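Local coordinates for importin-95 (PDB 4XRI), which carries various protein cargoes into the nucleus as a flexible HEAT-repeat transport receptor and probably binds a small GTPase, at residues N782-L787 and D824-G829; G727-Y732 and G772-A777; S793-L798 and A832-Q837; G766-W771 and M816-D821; A842-T847 and R862-Q867. The protein carries 2 engineered substitutions. One frame throughout, in Å; residues are numbered along the deposited sequence.

All five contacts lie in the last helices of the chain, and no ligand site ties them together. Contact 4 is the middle of the group. It shares helix 754-780 with contact 2 and helix 809-825 with contact 1, and its centre is 12 to 15 Å from those of the other four. Contacts 1 and 2 are about 12 Å apart between centres and are bridged by the salt bridge from Lys-783 NZ to Glu-730 OE1 (2.7 Å). Contact 3 meets contact 4 where Leu-797 CD2 reaches Met-768 CE (3.5 Å). Contact 5 closes the C-terminal end. Contacts 2 and 5 do not touch, with nearest atoms about 8 Å apart.

Contact 1: N782-L787 and D824-G829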
# COMPACT_ATOMS: atom_id res chain seq x y z
N ASN A 782 -24.10 32.87 22.08
CA ASN A 782 -23.68 33.75 23.17
C ASN A 782 -23.40 32.98 24.45
O ASN A 782 -23.84 33.37 25.53
CB ASN A 782 -24.75 34.82 23.42
CG ASN A 782 -24.97 35.71 22.22
OD1 ASN A 782 -26.09 35.86 21.73
ND2 ASN A 782 -23.89 36.31 21.73
N LYS A 783 -22.66 31.89 24.32
CA LYS A 783 -22.29 31.07 25.47
C LYS A 783 -20.77 30.95 25.58
O LYS A 783 -20.26 29.89 25.88
CB LYS A 783 -22.89 29.67 25.36
CG LYS A 783 -24.41 29.62 25.30
CD LYS A 783 -24.90 28.18 25.29
CE LYS A 783 -26.42 28.11 25.21
NZ LYS A 783 -26.94 26.72 25.37
N THR A 784 -20.05 32.04 25.33
CA THR A 784 -18.59 31.97 25.38
C THR A 784 -18.11 31.86 26.83
O THR A 784 -16.99 31.40 27.09
CB THR A 784 -17.92 33.18 24.71
OG1 THR A 784 -18.41 34.39 25.31
CG2 THR A 784 -18.23 33.19 23.23
N ASN A 785 -18.96 32.26 27.76
CA ASN A 785 -18.66 32.13 29.18
C ASN A 785 -18.47 30.67 29.58
O ASN A 785 -17.55 30.34 30.33
CB ASN A 785 -19.76 32.77 30.02
CG ASN A 785 -21.15 32.31 29.61
OD1 ASN A 785 -21.34 31.18 29.17
ND2 ASN A 785 -22.13 33.19 29.75
N VAL A 786 -19.33 29.80 29.07
CA VAL A 786 -19.26 28.39 29.44
C VAL A 786 -18.12 27.68 28.71
O VAL A 786 -17.65 26.62 29.12
CB VAL A 786 -20.60 27.67 29.17
CG1 VAL A 786 -20.90 27.59 27.69
CG2 VAL A 786 -20.56 26.30 29.72
N LEU A 787 -17.64 28.29 27.63
CA LEU A 787 -16.53 27.73 26.87
C LEU A 787 -15.19 28.13 27.48
O LEU A 787 -14.21 27.38 27.41
CB LEU A 787 -16.60 28.18 25.41
CG LEU A 787 -15.40 27.83 24.53
CD1 LEU A 787 -15.26 26.33 24.35
CD2 LEU A 787 -15.49 28.54 23.19
N ASP A 824 -12.37 35.77 17.34
CA ASP A 824 -13.74 36.21 17.14
C ASP A 824 -14.58 35.99 18.39
O ASP A 824 -15.36 36.86 18.79
CB ASP A 824 -14.37 35.47 15.96
CG ASP A 824 -14.44 36.33 14.71
OD1 ASP A 824 -13.97 35.87 13.65
OD2 ASP A 824 -14.97 37.45 14.79
N ALA A 825 -14.42 34.82 19.01
CA ALA A 825 -15.24 34.43 20.15
C ALA A 825 -14.95 35.27 21.38
O ALA A 825 -15.83 35.49 22.22
CB ALA A 825 -15.04 32.96 20.46
N TYR A 826 -13.72 35.74 21.50
CA TYR A 826 -13.34 36.61 22.61
C TYR A 826 -12.65 37.86 22.08
O TYR A 826 -11.43 37.94 22.08
CB TYR A 826 -12.44 35.87 23.60
CG TYR A 826 -13.09 34.62 24.16
CD1 TYR A 826 -13.93 34.69 25.26
CD2 TYR A 826 -12.86 33.38 23.59
CE1 TYR A 826 -14.53 33.56 25.78
CE2 TYR A 826 -13.45 32.24 24.09
CZ TYR A 826 -14.28 32.33 25.19
OH TYR A 826 -14.87 31.20 25.69
N PRO A 827 -13.45 38.84 21.63
CA PRO A 827 -12.94 40.09 21.06
C PRO A 827 -12.46 41.03 22.15
O PRO A 827 -12.29 40.60 23.28
CB PRO A 827 -14.16 40.65 20.33
CG PRO A 827 -15.31 40.18 21.14
CD PRO A 827 -14.93 38.82 21.68
N ASN A 828 -12.27 42.31 21.79
CA ASN A 828 -11.71 43.33 22.69
C ASN A 828 -10.62 42.81 23.63
O ASN A 828 -10.64 43.09 24.83
CB ASN A 828 -12.83 44.00 23.51
CG ASN A 828 -13.71 44.90 22.67
OD1 ASN A 828 -13.31 45.38 21.61
ND2 ASN A 828 -14.94 45.13 23.13
N GLY A 829 -9.69 42.04 23.07
CA GLY A 829 -8.47 41.65 23.76
C GLY A 829 -8.59 40.94 25.09
O GLY A 829 -7.96 41.34 26.07
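Tyr-826 reaches across to Thr-784 with its hydroxyl and grips the backbone there. Its OH donates to Thr-784 O over 2.5 Å, a short bond. The hydroxyl approaches at a C=O...donor angle of 132° and is tilted 17° from the carbonyl plane. Thr-784 O in turn lies at the edge of the ring, near the ring plane. The same oxygen also takes a weak bond from Leu-787 N, which belongs to its own turn.

The ring gets there because Tyr-826 CG sits beside the backbone N, anti to the carbonyl carbon (chi1 -58°). Tyr-826 is the first residue to leave the helical path after helix 809-825. Its side chain and that of Thr-784 slide past each other in opposite directions, with Thr-784 CB 3.6 Å from Tyr-826 CE1. The Thr-784 methyl, beside its own backbone N, points to the helix end instead: CG2 is 3.5 Å from Ala-825 O and 4.2 Å from Ala-825 CB.

Leu-787 packs round the hydroxyl from its own side. Its CB is 3.5 Å from Tyr-826 OH, and CG and CD2 are scarcely farther. CD2 also meets Tyr-826 CE2 at 4.3 Å. The tyrosine is buried, and its hydroxyl, with Leu-787 carbons beside it, is satisfied by the bond to Thr-784 O. Behind the contact, Leu-787 and Ala-825 both rest on Ile-775 of helix 754-780. That helix ends in a Schellman motif with Asn-782 at C-prime. A tyrosine after one helix thus pins the short turn after another, within the stacked helices of a HEAT-repeat solenoid.

Contact 2: G727-Y732 and G772-A777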
# COMPACT_ATOMS: atom_id res chain seq x y z
N GLY A 727 -26.32 26.17 20.19
CA GLY A 727 -26.46 26.25 21.64
C GLY A 727 -26.85 24.94 22.30
O GLY A 727 -26.62 24.75 23.49
N HIS A 728 -27.45 24.04 21.52
CA HIS A 728 -27.80 22.72 22.02
C HIS A 728 -26.58 21.95 22.51
O HIS A 728 -26.69 21.13 23.41
CB HIS A 728 -28.50 21.90 20.93
CG HIS A 728 -29.94 22.25 20.73
ND1 HIS A 728 -30.36 23.14 19.76
CD2 HIS A 728 -31.06 21.82 21.35
CE1 HIS A 728 -31.68 23.25 19.81
NE2 HIS A 728 -32.12 22.46 20.77
N PHE A 729 -25.43 22.24 21.92
CA PHE A 729 -24.21 21.48 22.19
C PHE A 729 -23.71 21.64 23.63
O PHE A 729 -22.88 20.86 24.09
CB PHE A 729 -23.10 21.87 21.22
CG PHE A 729 -22.01 20.83 21.11
CD1 PHE A 729 -22.15 19.75 20.25
CD2 PHE A 729 -20.87 20.93 21.88
CE1 PHE A 729 -21.16 18.79 20.16
CE2 PHE A 729 -19.87 19.97 21.79
CZ PHE A 729 -20.02 18.90 20.93
N GLU A 730 -24.23 22.64 24.35
CA GLU A 730 -23.84 22.83 25.74
C GLU A 730 -24.15 21.57 26.55
O GLU A 730 -23.45 21.26 27.52
CB GLU A 730 -24.56 24.04 26.36
CG GLU A 730 -24.14 24.33 27.79
CD GLU A 730 -24.84 25.54 28.38
OE1 GLU A 730 -25.76 26.08 27.74
OE2 GLU A 730 -24.45 25.95 29.50
N THR A 731 -25.17 20.85 26.13
CA THR A 731 -25.54 19.57 26.74
C THR A 731 -24.39 18.56 26.69
O THR A 731 -24.25 17.73 27.58
CB THR A 731 -26.79 18.98 26.04
OG1 THR A 731 -27.91 19.85 26.25
CG2 THR A 731 -27.13 17.59 26.58
N TYR A 732 -23.55 18.66 25.66
CA TYR A 732 -22.48 17.69 25.46
C TYR A 732 -21.09 18.25 25.76
O TYR A 732 -20.10 17.52 25.68
CB TYR A 732 -22.50 17.17 24.03
CG TYR A 732 -23.86 16.68 23.59
CD1 TYR A 732 -24.36 15.47 24.05
CD2 TYR A 732 -24.65 17.44 22.74
CE1 TYR A 732 -25.60 15.02 23.66
CE2 TYR A 732 -25.90 17.00 22.34
CZ TYR A 732 -26.37 15.79 22.81
OH TYR A 732 -27.61 15.36 22.42
N GLY A 772 -13.10 23.78 16.71
CA GLY A 772 -13.56 24.78 15.76
C GLY A 772 -15.07 24.88 15.68
O GLY A 772 -15.63 25.97 15.71
N GLY A 773 -15.74 23.73 15.57
CA GLY A 773 -17.19 23.70 15.53
C GLY A 773 -17.80 24.12 16.86
O GLY A 773 -18.83 24.79 16.89
N ILE A 774 -17.16 23.71 17.95
CA ILE A 774 -17.64 24.03 19.29
C ILE A 774 -17.55 25.53 19.58
O ILE A 774 -18.50 26.13 20.09
CB ILE A 774 -16.85 23.25 20.36
CG1 ILE A 774 -17.21 21.76 20.29
CG2 ILE A 774 -17.14 23.80 21.74
CD1 ILE A 774 -16.33 20.88 21.16
N ILE A 775 -16.40 26.13 19.26
CA ILE A 775 -16.20 27.56 19.46
C ILE A 775 -17.26 28.36 18.71
O ILE A 775 -17.85 29.30 19.25
CB ILE A 775 -14.80 28.01 19.00
CG1 ILE A 775 -13.72 27.37 19.88
CG2 ILE A 775 -14.68 29.53 19.07
CD1 ILE A 775 -12.35 27.41 19.25
N GLY A 776 -17.51 27.97 17.47
CA GLY A 776 -18.54 28.60 16.65
C GLY A 776 -19.93 28.44 17.23
O GLY A 776 -20.74 29.36 17.20
N ALA A 777 -20.21 27.25 17.77
CA ALA A 777 -21.52 26.96 18.36
C ALA A 777 -21.77 27.81 19.60
O ALA A 777 -22.86 28.34 19.79
CB ALA A 777 -21.63 25.48 18.70
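Ala-777 O, which faces Gly-727 across the contact, is gripped by two hydroxyls at the C-terminal end of its helix, those of Thr-780 and of Ser-781 just beyond it. Ser-781 OG bonds to it, and Thr-780 OG1 adds a weak bond. Gly-727 N approaches the same oxygen to 4.1 Å without bonding. The two backbones are close here, with 6.0 Å between the CA atoms of Gly-727 and Ala-777. The Ala-777 methyl points toward the other segment.

The main contact is apolar. It joins helix 754-780 to the 3-10 turn that leads into helix 730-743, in the HEAT-repeat solenoid. Phe-729 and Ile-774 cross at about a right angle. Phe-729 CG lies opposite its backbone N (chi1 -160°), which sends the ring toward helix 754-780. Ile-774 meets it with its longer branch. CG1 comes 3.5 Å from Phe-729 CE2, and CD1 follows at 3.7 Å from the same atom. The approach is oblique to the ring. Phe-729 CZ and CD2 are each 4.1 Å from Ile-774 CG1, so the contact centres on CE2. From the same segment, Tyr-732 CB sits over the centre of one ring face, 4.3 Å above the plane.

Ala-722 of helix 711-725 touches all three of Phe-729, Ile-774 and Ala-777. At the margin, Lys-783 NZ forms a hydrogen bond with Gly-727 O.

No hydrogen bond spans the two segments. The join between them is therefore apolar, held by the fit of ring, branch and methyl, and the polar bonds lie at its margin.

Contact 3: S793-L798 and A832-Q837; sequences SIFALL and ADAFRQ
Phe-795 and Phe-835 use the same first torsion to meet. In each, CG sits beside the backbone N and opposite the carbonyl carbon (chi1 -83° in Phe-795). The side chains cross at about a right angle. The edge of the Phe-795 ring is directed at the face of Phe-835. This is an offset edge-to-face stack, with ring centroids 5.4 Å apart and planes at 63°. Its closest atoms are Phe-795 CZ and Phe-835 CE2, at 3.8 Å.

Ala-834 uses the broad side of the same ring. Its CB lies over one face of Phe-795, 3.9 Å from the ring centroid, and makes a CH-pi contact. It is nearest to Phe-795 CZ, at 3.7 Å. Phe-795 is thus held by one face and one edge at once. In the HEAT-repeat solenoid this joins helix 791-802 to the short helix 832-835, which links helices 809-825 and 838-849. Ile-840 packs on Phe-795 from the latter, and Phe-835 leans on Ile-819 and Gln-871.

Side chains just after the short helix fold back on it. Gln-837 is at the N-cap position of the next helix. Its NE2 donates to Ala-834 O over 2.9 Å in a nearly straight bond (172° at the hydrogen), and the oxygen lies in the Gln-837 amide plane. On the exposed side, Arg-836 NH1 forms a salt bridge with Asp-833 OD1 at 2.6 Å.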
# COMPACT_ATOMS: atom_id res chain seq x y z
N SER A 793 -6.63 24.84 27.48
CA SER A 793 -6.28 23.53 26.96
C SER A 793 -6.19 23.55 25.43
O SER A 793 -5.46 22.77 24.83
CB SER A 793 -7.31 22.48 27.40
OG SER A 793 -8.58 22.76 26.85
N ILE A 794 -6.94 24.46 24.81
CA ILE A 794 -6.90 24.60 23.36
C ILE A 794 -5.56 25.19 22.92
O ILE A 794 -4.94 24.71 21.98
CB ILE A 794 -8.05 25.48 22.84
CG1 ILE A 794 -9.40 24.87 23.21
CG2 ILE A 794 -7.94 25.66 21.33
CD1 ILE A 794 -10.58 25.68 22.72
N PHE A 795 -5.13 26.24 23.62
CA PHE A 795 -3.83 26.85 23.35
C PHE A 795 -2.70 25.86 23.59
O PHE A 795 -1.71 25.84 22.85
CB PHE A 795 -3.62 28.08 24.24
CG PHE A 795 -4.24 29.34 23.69
CD1 PHE A 795 -5.46 29.79 24.17
CD2 PHE A 795 -3.61 30.06 22.70
CE1 PHE A 795 -6.03 30.94 23.68
CE2 PHE A 795 -4.18 31.22 22.20
CZ PHE A 795 -5.39 31.66 22.69
N ALA A 796 -2.86 25.03 24.62
CA ALA A 796 -1.87 24.02 24.96
C ALA A 796 -1.63 23.07 23.79
O ALA A 796 -0.49 22.78 23.44
CB ALA A 796 -2.32 23.24 26.19
N LEU A 797 -2.72 22.60 23.19
CA LEU A 797 -2.63 21.72 22.03
C LEU A 797 -2.04 22.44 20.83
O LEU A 797 -1.20 21.88 20.12
CB LEU A 797 -4.01 21.17 21.68
CG LEU A 797 -4.10 20.36 20.39
CD1 LEU A 797 -3.11 19.21 20.39
CD2 LEU A 797 -5.51 19.85 20.22
N LEU A 798 -2.48 23.67 20.60
CA LEU A 798 -1.93 24.51 19.53
C LEU A 798 -0.42 24.59 19.63
O LEU A 798 0.29 24.48 18.62
CB LEU A 798 -2.54 25.91 19.58
CG LEU A 798 -3.97 26.10 19.07
CD1 LEU A 798 -4.45 27.51 19.37
CD2 LEU A 798 -4.03 25.82 17.58
N ALA A 832 -5.55 38.66 24.29
CA ALA A 832 -4.42 39.39 23.71
C ALA A 832 -3.09 38.88 24.24
O ALA A 832 -2.12 38.77 23.50
CB ALA A 832 -4.56 40.89 23.98
N ASP A 833 -3.07 38.54 25.53
CA ASP A 833 -1.88 37.99 26.17
C ASP A 833 -1.43 36.69 25.52
O ASP A 833 -0.27 36.53 25.15
CB ASP A 833 -2.13 37.75 27.66
CG ASP A 833 -2.24 39.04 28.45
OD1 ASP A 833 -1.80 40.09 27.93
OD2 ASP A 833 -2.77 39.00 29.58
N ALA A 834 -2.37 35.76 25.38
CA ALA A 834 -2.06 34.45 24.83
C ALA A 834 -1.71 34.52 23.34
O ALA A 834 -1.02 33.65 22.82
CB ALA A 834 -3.24 33.50 25.05
N PHE A 835 -2.19 35.56 22.66
CA PHE A 835 -1.98 35.69 21.22
C PHE A 835 -0.65 36.35 20.88
O PHE A 835 -0.03 36.01 19.87
CB PHE A 835 -3.12 36.49 20.59
CG PHE A 835 -4.36 35.67 20.33
CD1 PHE A 835 -5.61 36.17 20.64
CD2 PHE A 835 -4.26 34.41 19.76
CE1 PHE A 835 -6.75 35.42 20.40
CE2 PHE A 835 -5.39 33.66 19.51
CZ PHE A 835 -6.64 34.16 19.83
N ARG A 836 -0.20 37.27 21.72
CA ARG A 836 1.04 38.00 21.47
C ARG A 836 2.27 37.16 21.79
O ARG A 836 3.40 37.59 21.58
CB ARG A 836 1.07 39.30 22.27
CG ARG A 836 0.98 39.11 23.78
CD ARG A 836 0.97 40.44 24.51
NE ARG A 836 0.70 40.27 25.94
CZ ARG A 836 0.97 41.18 26.86
NH1 ARG A 836 0.69 40.94 28.14
NH2 ARG A 836 1.52 42.34 26.52
N GLN A 837 2.05 35.95 22.30
CA GLN A 837 3.13 35.00 22.53
C GLN A 837 3.84 34.71 21.22
O GLN A 837 3.22 34.70 20.15
CB GLN A 837 2.61 33.71 23.16
CG GLN A 837 2.24 33.83 24.63
CD GLN A 837 1.72 32.53 25.20
OE1 GLN A 837 2.40 31.86 25.98
NE2 GLN A 837 0.50 32.17 24.83

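Contact 4: G766-W771 and M816-D821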
# COMPACT_ATOMS: atom_id res chain seq x y z
N GLY A 766 -8.79 15.96 13.83
CA GLY A 766 -10.11 15.74 14.38
C GLY A 766 -10.40 16.63 15.58
O GLY A 766 -11.44 17.27 15.64
N ILE A 767 -9.46 16.67 16.52
CA ILE A 767 -9.61 17.51 17.71
C ILE A 767 -9.81 18.97 17.35
O ILE A 767 -10.71 19.64 17.86
CB ILE A 767 -8.39 17.42 18.65
CG1 ILE A 767 -8.09 15.97 19.03
CG2 ILE A 767 -8.62 18.25 19.89
CD1 ILE A 767 -6.83 15.81 19.85
N MET A 768 -8.97 19.46 16.44
CA MET A 768 -9.02 20.86 16.03
C MET A 768 -10.33 21.19 15.33
O MET A 768 -10.91 22.26 15.54
CB MET A 768 -7.84 21.19 15.12
CG MET A 768 -7.39 22.63 15.18
SD MET A 768 -7.03 23.18 16.85
CE MET A 768 -5.86 21.95 17.38
N ASP A 769 -10.80 20.26 14.50
CA ASP A 769 -12.10 20.41 13.85
C ASP A 769 -13.20 20.48 14.90
O ASP A 769 -14.12 21.30 14.80
CB ASP A 769 -12.38 19.25 12.89
CG ASP A 769 -11.46 19.28 11.68
OD1 ASP A 769 -10.85 20.33 11.40
OD2 ASP A 769 -11.37 18.24 10.99
N ALA A 770 -13.10 19.63 15.92
CA ALA A 770 -14.07 19.58 17.01
C ALA A 770 -14.13 20.92 17.73
O ALA A 770 -15.20 21.51 17.87
CB ALA A 770 -13.72 18.47 17.98
N TRP A 771 -12.97 21.41 18.17
CA TRP A 771 -12.90 22.69 18.87
C TRP A 771 -13.44 23.82 18.00
O TRP A 771 -14.16 24.70 18.47
CB TRP A 771 -11.47 23.01 19.30
CG TRP A 771 -11.03 22.31 20.57
CD1 TRP A 771 -9.90 21.55 20.73
CD2 TRP A 771 -11.71 22.29 21.83
NE1 TRP A 771 -9.84 21.07 22.02
CE2 TRP A 771 -10.93 21.51 22.71
CE3 TRP A 771 -12.90 22.86 22.30
CZ2 TRP A 771 -11.31 21.29 24.03
CZ3 TRP A 771 -13.27 22.64 23.61
CH2 TRP A 771 -12.47 21.86 24.47
N MET A 816 -4.96 27.19 12.32
CA MET A 816 -5.15 28.59 11.96
C MET A 816 -6.60 28.98 12.13
O MET A 816 -6.91 30.05 12.66
CB MET A 816 -4.70 28.85 10.51
CG MET A 816 -3.23 28.60 10.22
SD MET A 816 -2.10 29.74 11.05
CE MET A 816 -1.62 28.78 12.49
N GLY A 817 -7.50 28.10 11.69
CA GLY A 817 -8.92 28.33 11.81
C GLY A 817 -9.37 28.53 13.24
O GLY A 817 -10.14 29.44 13.54
N VAL A 818 -8.86 27.69 14.14
CA VAL A 818 -9.23 27.76 15.55
C VAL A 818 -8.70 29.03 16.20
O VAL A 818 -9.40 29.66 17.00
CB VAL A 818 -8.72 26.52 16.31
CG1 VAL A 818 -8.67 26.78 17.81
CG2 VAL A 818 -9.61 25.33 16.01
N ILE A 819 -7.48 29.42 15.85
CA ILE A 819 -6.90 30.66 16.34
C ILE A 819 -7.78 31.85 15.98
O ILE A 819 -8.09 32.69 16.82
CB ILE A 819 -5.48 30.88 15.77
CG1 ILE A 819 -4.50 29.88 16.40
CG2 ILE A 819 -5.02 32.31 16.03
CD1 ILE A 819 -3.14 29.87 15.73
N GLY A 820 -8.20 31.90 14.72
CA GLY A 820 -9.10 32.94 14.25
C GLY A 820 -10.45 32.89 14.94
O GLY A 820 -10.97 33.91 15.37
N ASP A 821 -11.01 31.68 15.05
CA ASP A 821 -12.29 31.48 15.73
C ASP A 821 -12.24 31.99 17.16
O ASP A 821 -13.17 32.65 17.63
CB ASP A 821 -12.68 30.00 15.72
CG ASP A 821 -13.01 29.49 14.33
OD1 ASP A 821 -13.35 30.31 13.46
OD2 ASP A 821 -12.93 28.26 14.12
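Met-768 on helix 754-780 meets Val-818 on helix 809-825, two helices packed against each other in the HEAT-repeat solenoid. Their side chains cross at about a right angle. The methionine can be traced outward. Its CB is still 4.6 Å from Val-818 CG2. CG lies opposite the backbone N (chi1 -152°) and closes to 3.6 Å from that methyl. The chain then bends at chi2 (54°), which brings the sulfur against the valine. SD is 3.5 Å from Val-818 CG2 and 3.8 Å from Val-818 CB, and it also brushes CG1. A second bend, at chi3, turns CE off the valine. The side chain also touches Ile-801 of helix 791-802.

Val-818 answers mainly with one branch. Its CG2, beside the backbone N, points into the turn formed by Met-768, Trp-771 and Gly-772. There it presses on backbone as well as side chain. Trp-771 adds only its CB, 4.4 Å from Val-818 CG2. The indole leads away and packs on Ala-737, Leu-740 and Ile-794. CG1 of the valine, opposite the backbone N, reaches Ile-775 one turn on.

No hydrogen bond joins the segments. The contact is apolar and its three touching residues are all buried. On another side of helix 809-825, Gly-820 O accepts a hydrogen bond from Gln-867 NE2. Across the contact, the backbone atom nearest to Val-818 CG2 is Met-768 O, at 3.4 Å.

Contact 5: A842-T847 and R862-Q867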
# COMPACT_ATOMS: atom_id res chain seq x y z
N ALA A 842 4.95 32.79 15.31
CA ALA A 842 5.82 31.90 14.54
C ALA A 842 5.02 30.82 13.84
O ALA A 842 5.28 30.50 12.68
CB ALA A 842 6.87 31.28 15.45
N MET A 843 4.04 30.26 14.54
CA MET A 843 3.18 29.22 13.99
C MET A 843 2.42 29.71 12.77
O MET A 843 2.38 29.04 11.74
CB MET A 843 2.20 28.72 15.06
CG MET A 843 1.41 27.49 14.67
SD MET A 843 0.18 27.08 15.92
CE MET A 843 -0.37 25.47 15.36
N ILE A 844 1.81 30.88 12.89
CA ILE A 844 1.03 31.47 11.81
C ILE A 844 1.92 31.87 10.64
O ILE A 844 1.61 31.57 9.49
CB ILE A 844 0.26 32.70 12.29
CG1 ILE A 844 -0.65 32.32 13.45
CG2 ILE A 844 -0.54 33.31 11.14
CD1 ILE A 844 -1.38 33.50 14.02
N ARG A 845 3.02 32.54 10.95
CA ARG A 845 3.95 32.99 9.93
C ARG A 845 4.51 31.82 9.13
O ARG A 845 4.63 31.90 7.90
CB ARG A 845 5.10 33.78 10.55
CG ARG A 845 6.08 34.33 9.53
CD ARG A 845 7.41 34.68 10.16
NE ARG A 845 8.48 34.71 9.17
CZ ARG A 845 9.11 33.62 8.71
NH1 ARG A 845 10.07 33.74 7.81
NH2 ARG A 845 8.76 32.42 9.16
N GLU A 846 4.83 30.73 9.81
CA GLU A 846 5.32 29.52 9.14
C GLU A 846 4.26 28.97 8.20
O GLU A 846 4.57 28.49 7.11
CB GLU A 846 5.72 28.45 10.16
CG GLU A 846 6.21 27.16 9.52
CD GLU A 846 6.20 25.99 10.49
OE1 GLU A 846 5.17 25.78 11.16
OE2 GLU A 846 7.23 25.29 10.58
N THR A 847 3.01 29.03 8.64
CA THR A 847 1.90 28.46 7.89
C THR A 847 1.61 29.28 6.64
O THR A 847 1.35 28.73 5.57
CB THR A 847 0.63 28.37 8.74
OG1 THR A 847 0.96 27.89 10.05
CG2 THR A 847 -0.38 27.43 8.10
N ARG A 862 -3.64 33.79 6.79
CA ARG A 862 -3.70 35.24 6.69
C ARG A 862 -4.82 35.79 7.56
O ARG A 862 -4.65 36.80 8.25
CB ARG A 862 -3.89 35.68 5.24
CG ARG A 862 -2.63 35.54 4.41
CD ARG A 862 -2.83 36.05 2.99
NE ARG A 862 -1.58 35.98 2.24
CZ ARG A 862 -1.50 35.76 0.93
NH1 ARG A 862 -0.32 35.71 0.34
NH2 ARG A 862 -2.61 35.59 0.22
N TRP A 863 -5.97 35.11 7.54
CA TRP A 863 -7.08 35.48 8.40
C TRP A 863 -6.68 35.39 9.86
O TRP A 863 -7.02 36.25 10.66
CB TRP A 863 -8.30 34.60 8.12
CG TRP A 863 -9.43 34.84 9.08
CD1 TRP A 863 -10.09 36.01 9.28
CD2 TRP A 863 -10.04 33.88 9.95
NE1 TRP A 863 -11.07 35.85 10.24
CE2 TRP A 863 -11.06 34.54 10.66
CE3 TRP A 863 -9.82 32.52 10.21
CZ2 TRP A 863 -11.86 33.91 11.61
CZ3 TRP A 863 -10.61 31.89 11.15
CH2 TRP A 863 -11.62 32.58 11.83
N ALA A 864 -5.95 34.32 10.19
CA ALA A 864 -5.47 34.12 11.55
C ALA A 864 -4.57 35.27 11.98
O ALA A 864 -4.72 35.81 13.07
CB ALA A 864 -4.73 32.79 11.66
N ARG A 865 -3.63 35.65 11.11
CA ARG A 865 -2.73 36.76 11.39
C ARG A 865 -3.50 38.04 11.66
O ARG A 865 -3.24 38.74 12.65
CB ARG A 865 -1.76 36.97 10.23
CG ARG A 865 -0.97 38.27 10.33
CD ARG A 865 -0.07 38.48 9.13
NE ARG A 865 -0.80 38.34 7.87
CZ ARG A 865 -0.26 38.53 6.67
NH1 ARG A 865 1.02 38.87 6.56
NH2 ARG A 865 -1.00 38.38 5.58
N GLU A 866 -4.44 38.34 10.78
CA GLU A 866 -5.26 39.54 10.91
C GLU A 866 -6.07 39.50 12.19
O GLU A 866 -6.14 40.48 12.92
CB GLU A 866 -6.18 39.70 9.70
CG GLU A 866 -6.43 41.15 9.32
CD GLU A 866 -5.18 41.82 8.81
OE1 GLU A 866 -4.41 41.17 8.07
OE2 GLU A 866 -4.96 43.00 9.15
N GLN A 867 -6.67 38.35 12.48
CA GLN A 867 -7.43 38.14 13.72
C GLN A 867 -6.58 38.38 14.96
O GLN A 867 -7.01 39.00 15.93
CB GLN A 867 -8.01 36.73 13.75
CG GLN A 867 -9.19 36.51 12.82
CD GLN A 867 -10.43 37.28 13.25
OE1 GLN A 867 -10.49 38.51 13.13
NE2 GLN A 867 -11.43 36.56 13.75
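Ile-844 packs on Ala-864 and Arg-865, joining helices 838-849 and 855-872. The two helices follow each other in the chain and run in broadly opposite directions, as a helical hairpin. They close the C-terminal end of the HEAT-repeat solenoid.

The tight part is all Ile-844. Both of its branches are used. CG2, opposite the backbone N, rests on the start of Arg-865, 3.9 Å from Arg-865 N and 4.0 Å from Arg-865 CB. CG1 takes the other direction, beside the backbone N (chi1 -57°), and carries CD1 to the alanine. CD1 is 4.2 Å from Ala-864 CB and equally far from Ala-864 O. The CA atoms of Ile-844 and Arg-865 are 6.5 Å apart. Val-868, one turn on, also touches Ile-844.

The outer part is loose. Arg-865 gives only its base to the contact. Its chain bends at chi3 (51°), and the guanidinium leads away from the other segment at a partly exposed position. Glu-846, which is exposed, forms a salt bridge with Arg-807, which lies between helices 791-802 and 809-825.

Away from Ile-844, Trp-863 packs on Asp-821 and Asp-824 of helix 809-825. Gln-867 CG sits over one face of the Trp-863 ring, 3.2 Å above the plane and offset toward the rim.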